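Local structure of AvrRpt2 (Erwinia amylovora, 6HQZ) at residues R26-S31 / P92-W97; N66-S71 / M149-N154; H105-T110 / I119-P124. The protein is a type III effector that probably acts inside plant cells as a papain-like cysteine protease of family C70, this chain holding the protease domain. All blocks are in the same frame, centred on the assembly; numbering follows the deposited sequence.

Overall arrangement
Three contacts join parts of one protease domain built on a single antiparallel sheet. Contact 1 is buried and sets the end of helix 19-27 on strand 93-98 mainly through apolar side chains, without a hydrogen bond across it. Contacts 2 and 3 are strand pairings with backbone ladders. Contact 3, also buried, is a hairpin whose first strand borders 93-98; contact 2 pairs an outermost strand, 67-69, with 149-152, on the other flank of 93-98, and is only partly buried, with charged and amide groups at one end. Contact 1 touches contact 2 through His30 and Ser152 and contact 3 through Met27 and His122, and probable backbone hydrogen bonds join its strand to both; contacts 2 and 3 do not touch.

Contact 1: R26-S31 / P92-W97; sequences RMLGHS and PIMFGW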
# COMPACT_ATOMS: atom_id res chain seq x y z
N ARG A 26 -22.11 0.29 0.38
CA ARG A 26 -22.22 0.66 1.80
C ARG A 26 -20.95 0.30 2.59
O ARG A 26 -20.46 1.13 3.40
CB ARG A 26 -23.49 0.11 2.51
CG ARG A 26 -23.98 0.99 3.65
CD ARG A 26 -25.46 0.76 4.10
NE ARG A 26 -26.21 0.00 3.09
CZ ARG A 26 -27.16 -0.90 3.33
NH1 ARG A 26 -27.58 -1.15 4.56
NH2 ARG A 26 -27.71 -1.53 2.29
N MET A 27 -20.36 -0.86 2.31
CA MET A 27 -19.08 -1.22 2.92
C MET A 27 -17.96 -0.28 2.53
O MET A 27 -17.04 -0.09 3.33
CB MET A 27 -18.69 -2.67 2.66
CG MET A 27 -19.63 -3.65 3.30
SD MET A 27 -19.03 -5.35 3.18
CE MET A 27 -19.86 -5.93 1.72
N LEU A 28 -18.06 0.34 1.35
CA LEU A 28 -17.06 1.32 0.89
C LEU A 28 -17.26 2.75 1.48
O LEU A 28 -16.50 3.67 1.12
CB LEU A 28 -17.02 1.40 -0.64
CG LEU A 28 -15.91 0.62 -1.34
CD1 LEU A 28 -15.78 -0.87 -1.00
CD2 LEU A 28 -16.02 0.82 -2.84
N GLY A 29 -18.32 2.93 2.26
CA GLY A 29 -18.70 4.22 2.89
C GLY A 29 -19.78 5.04 2.16
O GLY A 29 -20.14 6.09 2.63
N HIS A 30 -20.31 4.55 1.04
CA HIS A 30 -21.30 5.29 0.21
C HIS A 30 -22.73 4.85 0.51
O HIS A 30 -23.00 3.69 0.84
CB HIS A 30 -21.01 5.04 -1.29
CG HIS A 30 -19.70 5.60 -1.76
ND1 HIS A 30 -19.61 6.62 -2.69
CD2 HIS A 30 -18.44 5.31 -1.39
CE1 HIS A 30 -18.34 6.93 -2.87
NE2 HIS A 30 -17.61 6.16 -2.08
N SER A 31 -23.66 5.80 0.39
CA SER A 31 -25.08 5.54 0.37
C SER A 31 -25.55 5.93 -0.99
O SER A 31 -25.63 7.09 -1.34
CB SER A 31 -25.82 6.36 1.41
OG SER A 31 -25.58 5.78 2.66
N PRO A 92 -10.84 0.00 0.67
CA PRO A 92 -11.48 -1.23 0.16
C PRO A 92 -11.97 -1.15 -1.31
O PRO A 92 -12.35 -0.06 -1.85
CB PRO A 92 -12.66 -1.42 1.10
CG PRO A 92 -12.87 -0.14 1.79
CD PRO A 92 -11.59 0.66 1.74
N ILE A 93 -11.93 -2.28 -1.95
CA ILE A 93 -12.18 -2.34 -3.39
C ILE A 93 -13.27 -3.40 -3.66
O ILE A 93 -13.16 -4.56 -3.27
CB ILE A 93 -10.91 -2.77 -4.14
CG1 ILE A 93 -9.82 -1.76 -4.00
CG2 ILE A 93 -11.21 -3.00 -5.63
CD1 ILE A 93 -8.45 -2.30 -4.33
N MET A 94 -14.34 -2.95 -4.30
CA MET A 94 -15.41 -3.89 -4.65
C MET A 94 -15.16 -4.48 -6.03
O MET A 94 -14.94 -3.73 -7.01
CB MET A 94 -16.79 -3.30 -4.57
CG MET A 94 -17.12 -2.10 -5.34
SD MET A 94 -18.80 -1.53 -4.91
CE MET A 94 -19.32 -1.00 -6.53
N PHE A 95 -15.23 -5.80 -6.07
CA PHE A 95 -14.91 -6.59 -7.26
C PHE A 95 -16.03 -7.53 -7.66
O PHE A 95 -16.73 -8.16 -6.83
CB PHE A 95 -13.58 -7.36 -7.11
CG PHE A 95 -13.59 -8.47 -6.13
CD1 PHE A 95 -13.36 -8.19 -4.80
CD2 PHE A 95 -13.72 -9.78 -6.50
CE1 PHE A 95 -13.29 -9.19 -3.86
CE2 PHE A 95 -13.62 -10.80 -5.57
CZ PHE A 95 -13.43 -10.50 -4.25
N GLY A 96 -16.15 -7.64 -8.98
CA GLY A 96 -17.06 -8.55 -9.65
C GLY A 96 -16.34 -9.81 -9.98
O GLY A 96 -15.24 -9.74 -10.52
N TRP A 97 -16.96 -10.97 -9.72
CA TRP A 97 -16.32 -12.26 -10.01
C TRP A 97 -17.30 -13.34 -10.26
O TRP A 97 -18.45 -13.25 -9.88
CB TRP A 97 -15.37 -12.67 -8.88
CG TRP A 97 -16.02 -12.93 -7.57
CD1 TRP A 97 -16.54 -12.01 -6.69
CD2 TRP A 97 -16.15 -14.22 -6.92
NE1 TRP A 97 -16.98 -12.66 -5.56
CE2 TRP A 97 -16.70 -13.99 -5.65
CE3 TRP A 97 -15.78 -15.52 -7.27
CZ2 TRP A 97 -16.95 -15.00 -4.78
CZ3 TRP A 97 -15.99 -16.55 -6.36
CH2 TRP A 97 -16.60 -16.28 -5.13
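The carbonyl oxygen of Pro92 faces the branched end of Leu28: CD1 of the leucine lies 3.6 Å from Pro92 O, with CG at 3.7 Å and CD2 at 3.9 Å from the same oxygen. This is apolar packing against a polar atom, and no hydrogen bond joins the two segments. Each methyl of Leu28 has its own further neighbour. CD1 reaches Pro92 CB at 3.8 Å, the leucine and the proline ring sliding past each other in opposite directions, while CD2 meets Met94 CG at 4.0 Å, where the two chains cross at about a right angle. Leu28 gets there with a chi1 of -100°, well away from a staggered value. The Met94 chain also packs on Trp21, Cys24 and Thr25. The C-terminal end of helix 19-27 and the residue after it thus pack on the start of strand 93-98, a layout consistent with the papain-like fold, in which a helix packs on an antiparallel sheet. Gly29 ends the helix in a Schellman motif: its positive phi lets the chain turn away, and Gly29 N binds Arg26 O at 3.0 Å. Beyond it His30 turns toward the last strand, where NE2 is hydrogen-bonded to Ser152 OG. Met27, one residue before Leu28, packs on Val108 and His122.

Contact 2: N66-S71 / M149-N154; sequences NLAEVS and MLYSEN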
# COMPACT_ATOMS: atom_id res chain seq x y z
N ASN A 66 -18.75 9.34 -6.94
CA ASN A 66 -17.34 9.40 -6.57
C ASN A 66 -16.73 8.02 -6.33
O ASN A 66 -16.12 7.73 -5.28
CB ASN A 66 -17.16 10.32 -5.39
CG ASN A 66 -17.80 11.66 -5.62
OD1 ASN A 66 -18.76 12.02 -4.95
ND2 ASN A 66 -17.30 12.40 -6.61
N LEU A 67 -16.92 7.17 -7.31
CA LEU A 67 -16.25 5.88 -7.36
C LEU A 67 -15.31 5.92 -8.57
O LEU A 67 -15.51 6.70 -9.50
CB LEU A 67 -17.26 4.77 -7.50
CG LEU A 67 -18.31 4.49 -6.41
CD1 LEU A 67 -19.27 3.46 -6.98
CD2 LEU A 67 -17.70 3.89 -5.16
N ALA A 68 -14.25 5.15 -8.50
CA ALA A 68 -13.30 4.98 -9.56
C ALA A 68 -12.84 3.53 -9.68
O ALA A 68 -12.97 2.73 -8.74
CB ALA A 68 -12.08 5.86 -9.34
N GLU A 69 -12.29 3.24 -10.84
CA GLU A 69 -11.88 1.87 -11.17
C GLU A 69 -10.39 1.71 -11.23
O GLU A 69 -9.66 2.64 -11.56
CB GLU A 69 -12.48 1.41 -12.48
CG GLU A 69 -12.01 2.14 -13.74
CD GLU A 69 -12.96 1.99 -14.93
OE1 GLU A 69 -14.12 1.49 -14.80
OE2 GLU A 69 -12.53 2.34 -16.03
N VAL A 70 -9.97 0.53 -10.90
CA VAL A 70 -8.56 0.15 -10.97
C VAL A 70 -8.21 -0.25 -12.40
O VAL A 70 -8.91 -1.06 -12.99
CB VAL A 70 -8.35 -1.09 -10.09
CG1 VAL A 70 -6.90 -1.57 -10.23
CG2 VAL A 70 -8.70 -0.82 -8.63
N SER A 71 -7.11 0.28 -12.95
CA SER A 71 -6.61 -0.11 -14.25
C SER A 71 -6.13 -1.51 -14.20
O SER A 71 -5.19 -1.83 -13.46
CB SER A 71 -5.43 0.75 -14.70
OG SER A 71 -5.91 2.03 -14.91
N MET A 149 -13.14 -3.66 -10.71
CA MET A 149 -12.66 -3.38 -9.36
C MET A 149 -12.88 -1.90 -9.14
O MET A 149 -12.23 -1.08 -9.84
CB MET A 149 -11.17 -3.71 -9.28
CG MET A 149 -10.88 -5.24 -9.21
SD MET A 149 -9.14 -5.53 -9.40
CE MET A 149 -8.53 -4.95 -7.86
N LEU A 150 -13.80 -1.55 -8.23
CA LEU A 150 -14.16 -0.20 -7.96
C LEU A 150 -13.75 0.21 -6.55
O LEU A 150 -13.77 -0.60 -5.61
CB LEU A 150 -15.66 0.05 -8.12
CG LEU A 150 -16.23 -0.04 -9.53
CD1 LEU A 150 -17.74 0.20 -9.49
CD2 LEU A 150 -15.61 0.96 -10.50
N TYR A 151 -13.41 1.48 -6.42
CA TYR A 151 -13.03 2.03 -5.11
C TYR A 151 -13.60 3.41 -4.90
O TYR A 151 -14.05 4.05 -5.89
CB TYR A 151 -11.50 2.00 -4.94
CG TYR A 151 -10.71 2.90 -5.89
CD1 TYR A 151 -10.43 4.24 -5.55
CD2 TYR A 151 -10.20 2.40 -7.10
CE1 TYR A 151 -9.70 5.06 -6.42
CE2 TYR A 151 -9.47 3.19 -7.95
CZ TYR A 151 -9.24 4.51 -7.62
OH TYR A 151 -8.52 5.22 -8.48
N SER A 152 -13.52 3.87 -3.63
CA SER A 152 -14.04 5.16 -3.23
C SER A 152 -13.04 6.28 -3.51
O SER A 152 -11.90 6.18 -3.14
CB SER A 152 -14.34 5.25 -1.71
OG SER A 152 -15.02 6.49 -1.45
N GLU A 153 -13.51 7.32 -4.17
CA GLU A 153 -12.74 8.59 -4.29
C GLU A 153 -13.00 9.57 -3.14
O GLU A 153 -12.34 10.62 -3.07
CB GLU A 153 -13.02 9.26 -5.63
CG GLU A 153 -12.39 8.52 -6.80
CD GLU A 153 -12.45 9.32 -8.09
OE1 GLU A 153 -13.48 10.00 -8.36
OE2 GLU A 153 -11.44 9.26 -8.84
N ASN A 154 -13.92 9.27 -2.22
CA ASN A 154 -14.12 10.15 -1.04
C ASN A 154 -13.00 9.98 -0.02
O ASN A 154 -12.99 10.72 0.95
CB ASN A 154 -15.50 9.94 -0.38
CG ASN A 154 -16.66 10.40 -1.26
OD1 ASN A 154 -16.49 11.25 -2.14
ND2 ASN A 154 -17.84 9.81 -1.04
OXT ASN A 154 -12.10 9.14 -0.09
O HOH W 1 -11.28 -2.47 -12.57
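The ring of Tyr151 carries Ala68 on one face: Ala68 CB stands 4.0 Å from the ring centroid, 26° off the normal and offset toward the rim at CZ, a CH-pi contact. Ala68 O lies over the same face, 3.2 Å from Tyr151 CD2, while Val70 CG2 and Glu69 O approach the ring obliquely; His90 also stacks on it. With CG between backbone N and carbonyl carbon (chi1 66°), the ring folds back over its partner strand. Glu153 adds its chain to the same methyl, OE2 coming within 3.5 Å of Ala68 CB. At the chain end, the side chains of Asn66 and Asn154 cross at about a right angle, their amide planes 54° apart, with Asn154 OD1 3.4 Å from Asn66 CB.

Ala68 and Tyr151 form a hydrogen-bonded antiparallel pair, Tyr151 N giving to Ala68 O at 2.7 Å and Ala68 N to Tyr151 O at 2.8 Å. Val70 N to Met149 O and Glu153 N to Asn66 O extend this ladder both ways, and a water links Val70 O to Met149 N. On the face bearing Leu67, Glu69, Leu150 and Ser152, Glu69 CB meets Leu150 CD2 (3.7 Å), but Glu69 carries its carboxylate on to a salt bridge with Arg55. This edge strand of the papain-like sheet is therefore attached mainly by main-chain bonds, its side chains adding an aromatic cover on one face and, on the other, the Glu69-Leu150 contact with a charged tie to helix 49-65.

Contact 3: H105-T110 / I119-P124; sequences HMSVLT and IIFHDP
Thr110 lays its CG2 methyl over a face of the His122 imidazole: CG2 sits over the centre of the ring, 4.3 Å from its centroid and only 8° off the normal, a CH-pi contact. A chi1 of 70° turns Thr110 OG1 toward Ile120, to within 3.5 Å of Ile120 CG2, the two side chains crossing at about a right angle. The same crossing recurs between Leu109 and Ile119, where Leu109 CD1 presses on Ile119 CB at 3.6 Å. Phe121 comes at Ser107 obliquely, its CD2 3.7 Å from Ser107 CB, and Asp123 OD2 lies in the ring plane at its edge.

The backbone of strands 104-113 and 118-123 forms a beta hairpin within the sheet of the papain-like domain. Val108 and His122 are a hydrogen-bonded antiparallel pair; Val108 N to His122 O is 2.9 Å long and nearly straight at 172°. Ile120 O takes Thr110 N at 2.8 Å.

The imidazole is also held from beyond the hairpin. With His122 NE2 giving to Val8 O and ND1 taking from Asp129 N, the rotation of the ring is probably restrained, which would keep one face toward the threonine methyl.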
# COMPACT_ATOMS: atom_id res chain seq x y z
N HIS A 105 -21.08 -12.31 -8.92
CA HIS A 105 -21.22 -11.76 -7.56
C HIS A 105 -20.32 -10.55 -7.36
O HIS A 105 -19.30 -10.39 -8.04
CB HIS A 105 -20.87 -12.86 -6.52
CG HIS A 105 -21.80 -14.01 -6.58
ND1 HIS A 105 -22.93 -14.08 -5.80
CD2 HIS A 105 -21.87 -15.05 -7.45
CE1 HIS A 105 -23.59 -15.18 -6.10
NE2 HIS A 105 -22.99 -15.77 -7.12
N MET A 106 -20.62 -9.76 -6.33
CA MET A 106 -19.79 -8.68 -5.93
C MET A 106 -19.37 -8.87 -4.50
O MET A 106 -20.20 -9.29 -3.68
CB MET A 106 -20.55 -7.38 -6.04
CG MET A 106 -20.79 -6.87 -7.41
SD MET A 106 -21.80 -5.39 -7.30
CE MET A 106 -20.61 -4.32 -6.51
N SER A 107 -18.09 -8.56 -4.21
CA SER A 107 -17.53 -8.70 -2.88
C SER A 107 -16.59 -7.58 -2.64
O SER A 107 -16.26 -6.83 -3.57
CB SER A 107 -16.80 -10.03 -2.75
OG SER A 107 -17.71 -11.13 -2.84
N VAL A 108 -16.15 -7.43 -1.41
CA VAL A 108 -15.24 -6.36 -1.05
C VAL A 108 -13.93 -6.84 -0.58
O VAL A 108 -13.87 -7.53 0.44
CB VAL A 108 -15.86 -5.45 0.06
CG1 VAL A 108 -14.81 -4.35 0.40
CG2 VAL A 108 -17.16 -4.81 -0.42
N LEU A 109 -12.89 -6.50 -1.35
CA LEU A 109 -11.50 -6.82 -1.05
C LEU A 109 -11.04 -5.93 0.09
O LEU A 109 -11.17 -4.70 -0.01
CB LEU A 109 -10.59 -6.55 -2.23
CG LEU A 109 -9.13 -6.96 -2.02
CD1 LEU A 109 -8.93 -8.47 -1.76
CD2 LEU A 109 -8.41 -6.47 -3.26
N THR A 110 -10.50 -6.55 1.12
CA THR A 110 -10.02 -5.79 2.33
C THR A 110 -8.54 -5.96 2.72
O THR A 110 -8.00 -5.14 3.48
CB THR A 110 -10.84 -6.12 3.58
OG1 THR A 110 -10.56 -7.49 4.00
CG2 THR A 110 -12.33 -5.86 3.29
N ILE A 119 -6.60 -13.71 -0.81
CA ILE A 119 -7.20 -12.42 -0.61
C ILE A 119 -8.19 -12.54 0.51
O ILE A 119 -8.73 -13.61 0.75
CB ILE A 119 -7.90 -11.89 -1.84
CG1 ILE A 119 -9.06 -12.81 -2.28
CG2 ILE A 119 -6.87 -11.80 -2.96
CD1 ILE A 119 -10.09 -12.03 -3.07
N ILE A 120 -8.43 -11.41 1.18
CA ILE A 120 -9.33 -11.35 2.27
C ILE A 120 -10.48 -10.44 1.84
O ILE A 120 -10.25 -9.34 1.40
CB ILE A 120 -8.68 -10.73 3.54
CG1 ILE A 120 -7.35 -11.46 3.84
CG2 ILE A 120 -9.62 -10.83 4.68
CD1 ILE A 120 -6.53 -10.84 4.94
N PHE A 121 -11.72 -10.90 2.03
CA PHE A 121 -12.84 -10.16 1.49
C PHE A 121 -14.10 -10.39 2.28
O PHE A 121 -14.29 -11.45 2.92
CB PHE A 121 -13.08 -10.53 0.01
CG PHE A 121 -13.52 -11.93 -0.22
CD1 PHE A 121 -12.61 -13.01 -0.19
CD2 PHE A 121 -14.87 -12.21 -0.48
CE1 PHE A 121 -13.05 -14.32 -0.44
CE2 PHE A 121 -15.31 -13.52 -0.74
CZ PHE A 121 -14.44 -14.58 -0.68
N HIS A 122 -14.94 -9.37 2.26
CA HIS A 122 -16.28 -9.40 2.81
C HIS A 122 -17.21 -9.85 1.67
O HIS A 122 -17.27 -9.20 0.65
CB HIS A 122 -16.78 -8.01 3.21
CG HIS A 122 -16.19 -7.50 4.49
ND1 HIS A 122 -15.54 -8.32 5.39
CD2 HIS A 122 -16.20 -6.26 5.03
CE1 HIS A 122 -15.12 -7.59 6.41
NE2 HIS A 122 -15.56 -6.35 6.25
N ASP A 123 -17.98 -10.90 1.92
CA ASP A 123 -18.94 -11.45 0.95
C ASP A 123 -20.34 -11.17 1.49
O ASP A 123 -20.75 -11.71 2.52
CB ASP A 123 -18.70 -12.93 0.80
CG ASP A 123 -19.55 -13.56 -0.33
OD1 ASP A 123 -20.76 -13.32 -0.40
OD2 ASP A 123 -19.02 -14.35 -1.08
N PRO A 124 -21.10 -10.31 0.81
CA PRO A 124 -22.38 -9.94 1.29
C PRO A 124 -23.36 -11.12 1.49
O PRO A 124 -24.42 -10.96 2.14
CB PRO A 124 -22.92 -9.00 0.19
CG PRO A 124 -21.78 -8.62 -0.65
CD PRO A 124 -20.69 -9.60 -0.39